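Local atomic coordinates of hypothetical aspartyl-tRNA synthetase (Sulfolobus tokodaii, PDB entry 1WYD), a protein that attaches aspartate to both tRNA(Asp) and tRNA(Asn), probably in two steps, first activating the amino acid with ATP and then transferring it to the tRNA. Residues E285-S289 with K290-I294. Numbering follows the deposited sequence.
Sequences EILRS and KGYNI
L287 and I294 meet where the chain, having left helix 280-289, folds back beside its last turn. The CG2 methyl of I294 presses on CB of L287 at 3.5 Å, tight for two carbons, while the CD1 methyls of both side chains lie 4.1 Å apart. With CG1 of I294 anti to its backbone N (chi1 -163°), CG2 sits between N and the carbonyl carbon and can reach the helix; beta-branching thus lets one residue touch L287 with two methyls. Both are buried, as suits aliphatic residues, and both also touch E304 of helix 302-312.

The turn between them is a Schellman motif. G291 takes a positive phi of 100°, which glycine, lacking a side chain, adopts without strain. Its N bonds R288 O at 2.9 Å, and the weak bond from Y292 N to L287 O spans 3.4 Å. L287 O also accepts K290 N at 3.0 Å. K290 stays exposed while its CG lies 3.4 Å from I286 O, and its long chain also meets E311. R288, which is exposed, lays CG against CG2 of I294 and extends to a salt bridge with E285, NH1 to OE1 3.6 Å. The N-H groups of K290, G291 and, weakly, Y292 therefore supply bonds to the carbonyls of L287 and R288 at the helix end, and the apolar contact of L287 with I294 packs the turn beside helix 302-312.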
ATOM      1  N   GLU B 285     -34.776 -18.393  -0.220  1.00 58.14           N
ATOM      2  CA  GLU B 285     -35.812 -19.227   0.396  1.00 58.74           C
ATOM      3  C   GLU B 285     -35.939 -19.020   1.920  1.00 57.95           C
ATOM      4  O   GLU B 285     -37.054 -19.003   2.448  1.00 58.83           O
ATOM      5  CB  GLU B 285     -35.686 -20.733   0.026  1.00 59.00           C
ATOM      6  CG  GLU B 285     -36.245 -21.128  -1.350  1.00 61.36           C
ATOM      7  CD  GLU B 285     -37.701 -20.683  -1.600  1.00 66.24           C
ATOM      8  OE1 GLU B 285     -37.913 -19.776  -2.450  1.00 67.63           O
ATOM      9  OE2 GLU B 285     -38.641 -21.244  -0.960  1.00 65.95           O
ATOM     10  N   ILE B 286     -34.821 -18.844   2.625  1.00 56.89           N
ATOM     11  CA  ILE B 286     -34.894 -18.581   4.062  1.00 54.90           C
ATOM     12  C   ILE B 286     -35.691 -17.315   4.272  1.00 54.75           C
ATOM     13  O   ILE B 286     -36.543 -17.240   5.163  1.00 54.87           O
ATOM     14  CB  ILE B 286     -33.497 -18.475   4.723  1.00 54.72           C
ATOM     15  CG1 ILE B 286     -32.924 -19.876   4.987  1.00 53.17           C
ATOM     16  CG2 ILE B 286     -33.577 -17.648   6.037  1.00 51.68           C
ATOM     17  CD1 ILE B 286     -31.408 -19.953   4.918  1.00 53.47           C
ATOM     18  N   LEU B 287     -35.448 -16.326   3.416  1.00 54.25           N
ATOM     19  CA  LEU B 287     -36.140 -15.056   3.553  1.00 53.34           C
ATOM     20  C   LEU B 287     -37.625 -15.205   3.281  1.00 53.33           C
ATOM     21  O   LEU B 287     -38.457 -14.824   4.115  1.00 53.23           O
ATOM     22  CB  LEU B 287     -35.493 -13.973   2.695  1.00 52.68           C
ATOM     23  CG  LEU B 287     -34.091 -13.613   3.217  1.00 52.13           C
ATOM     24  CD1 LEU B 287     -33.280 -13.027   2.102  1.00 52.98           C
ATOM     25  CD2 LEU B 287     -34.114 -12.697   4.452  1.00 49.40           C
ATOM     26  N   ARG B 288     -37.946 -15.788   2.132  1.00 53.09           N
ATOM     27  CA  ARG B 288     -39.323 -15.998   1.717  1.00 53.21           C
ATOM     28  C   ARG B 288     -40.150 -16.731   2.779  1.00 53.25           C
ATOM     29  O   ARG B 288     -41.290 -16.360   3.056  1.00 52.07           O
ATOM     30  CB  ARG B 288     -39.348 -16.785   0.415  1.00 53.26           C
ATOM     31  CG  ARG B 288     -39.188 -15.921  -0.776  1.00 52.10           C
ATOM     32  CD  ARG B 288     -39.410 -16.641  -2.089  1.00 51.30           C
ATOM     33  NE  ARG B 288     -40.818 -16.526  -2.455  1.00 49.68           N
ATOM     34  CZ  ARG B 288     -41.690 -17.523  -2.401  1.00 49.76           C
ATOM     35  NH1 ARG B 288     -41.326 -18.761  -2.009  1.00 50.61           N
ATOM     36  NH2 ARG B 288     -42.937 -17.282  -2.749  1.00 49.03           N
ATOM     37  N   SER B 289     -39.538 -17.757   3.360  1.00 53.57           N
ATOM     38  CA  SER B 289     -40.183 -18.625   4.316  1.00 54.67           C
ATOM     39  C   SER B 289     -40.402 -17.952   5.673  1.00 55.65           C
ATOM     40  O   SER B 289     -41.124 -18.473   6.513  1.00 56.21           O
ATOM     41  CB  SER B 289     -39.346 -19.895   4.480  1.00 54.36           C
ATOM     42  OG  SER B 289     -38.475 -19.727   5.567  1.00 54.94           O
ATOM     43  N   LYS B 290     -39.759 -16.806   5.888  1.00 57.01           N
ATOM     44  CA  LYS B 290     -39.999 -15.960   7.066  1.00 57.27           C
ATOM     45  C   LYS B 290     -40.961 -14.816   6.749  1.00 57.29           C
ATOM     46  O   LYS B 290     -41.299 -14.027   7.642  1.00 57.42           O
ATOM     47  CB  LYS B 290     -38.693 -15.379   7.611  1.00 57.40           C
ATOM     48  CG  LYS B 290     -37.759 -16.382   8.209  1.00 58.06           C
ATOM     49  CD  LYS B 290     -37.579 -16.124   9.667  1.00 62.83           C
ATOM     50  CE  LYS B 290     -36.838 -17.299  10.315  1.00 67.00           C
ATOM     51  NZ  LYS B 290     -37.714 -18.502  10.564  1.00 66.58           N
ATOM     52  N   GLY B 291     -41.374 -14.716   5.486  1.00 56.83           N
ATOM     53  CA  GLY B 291     -42.412 -13.781   5.081  1.00 57.34           C
ATOM     54  C   GLY B 291     -42.019 -12.470   4.423  1.00 58.29           C
ATOM     55  O   GLY B 291     -42.840 -11.553   4.324  1.00 58.66           O
ATOM     56  N   TYR B 292     -40.772 -12.369   3.972  1.00 58.96           N
ATOM     57  CA  TYR B 292     -40.290 -11.154   3.323  1.00 59.35           C
ATOM     58  C   TYR B 292     -40.620 -11.224   1.862  1.00 60.16           C
ATOM     59  O   TYR B 292     -40.611 -12.304   1.250  1.00 60.25           O
ATOM     60  CB  TYR B 292     -38.782 -10.889   3.596  1.00 59.33           C
ATOM     61  CG  TYR B 292     -38.557 -10.679   5.067  1.00 56.86           C
ATOM     62  CD1 TYR B 292     -38.207 -11.744   5.871  1.00 53.95           C
ATOM     63  CD2 TYR B 292     -38.783  -9.438   5.661  1.00 54.60           C
ATOM     64  CE1 TYR B 292     -38.048 -11.596   7.219  1.00 53.17           C
ATOM     65  CE2 TYR B 292     -38.635  -9.269   7.035  1.00 54.26           C
ATOM     66  CZ  TYR B 292     -38.275 -10.377   7.809  1.00 54.31           C
ATOM     67  OH  TYR B 292     -38.118 -10.296   9.182  1.00 52.27           O
ATOM     68  N   ASN B 293     -40.960 -10.062   1.321  1.00 61.26           N
ATOM     69  CA  ASN B 293     -41.321  -9.953  -0.081  1.00 62.59           C
ATOM     70  C   ASN B 293     -40.069  -9.898  -0.954  1.00 62.44           C
ATOM     71  O   ASN B 293     -39.630  -8.809  -1.371  1.00 62.27           O
ATOM     72  CB  ASN B 293     -42.203  -8.731  -0.317  1.00 62.79           C
ATOM     73  CG  ASN B 293     -42.810  -8.719  -1.703  1.00 65.12           C
ATOM     74  OD1 ASN B 293     -43.648  -7.864  -2.013  1.00 68.09           O
ATOM     75  ND2 ASN B 293     -42.403  -9.679  -2.554  1.00 65.68           N
ATOM     76  N   ILE B 294     -39.519 -11.089  -1.209  1.00 62.11           N
ATOM     77  CA  ILE B 294     -38.251 -11.248  -1.908  1.00 61.88           C
ATOM     78  C   ILE B 294     -38.307 -12.404  -2.925  1.00 61.82           C
ATOM     79  O   ILE B 294     -38.591 -13.563  -2.585  1.00 61.21           O
ATOM     80  CB  ILE B 294     -37.067 -11.360  -0.891  1.00 61.77           C
ATOM     81  CG1 ILE B 294     -35.729 -11.112  -1.592  1.00 62.43           C
ATOM     82  CG2 ILE B 294     -37.068 -12.707  -0.140  1.00 62.17           C
ATOM     83  CD1 ILE B 294     -34.697 -10.457  -0.722  1.00 60.52           C
TER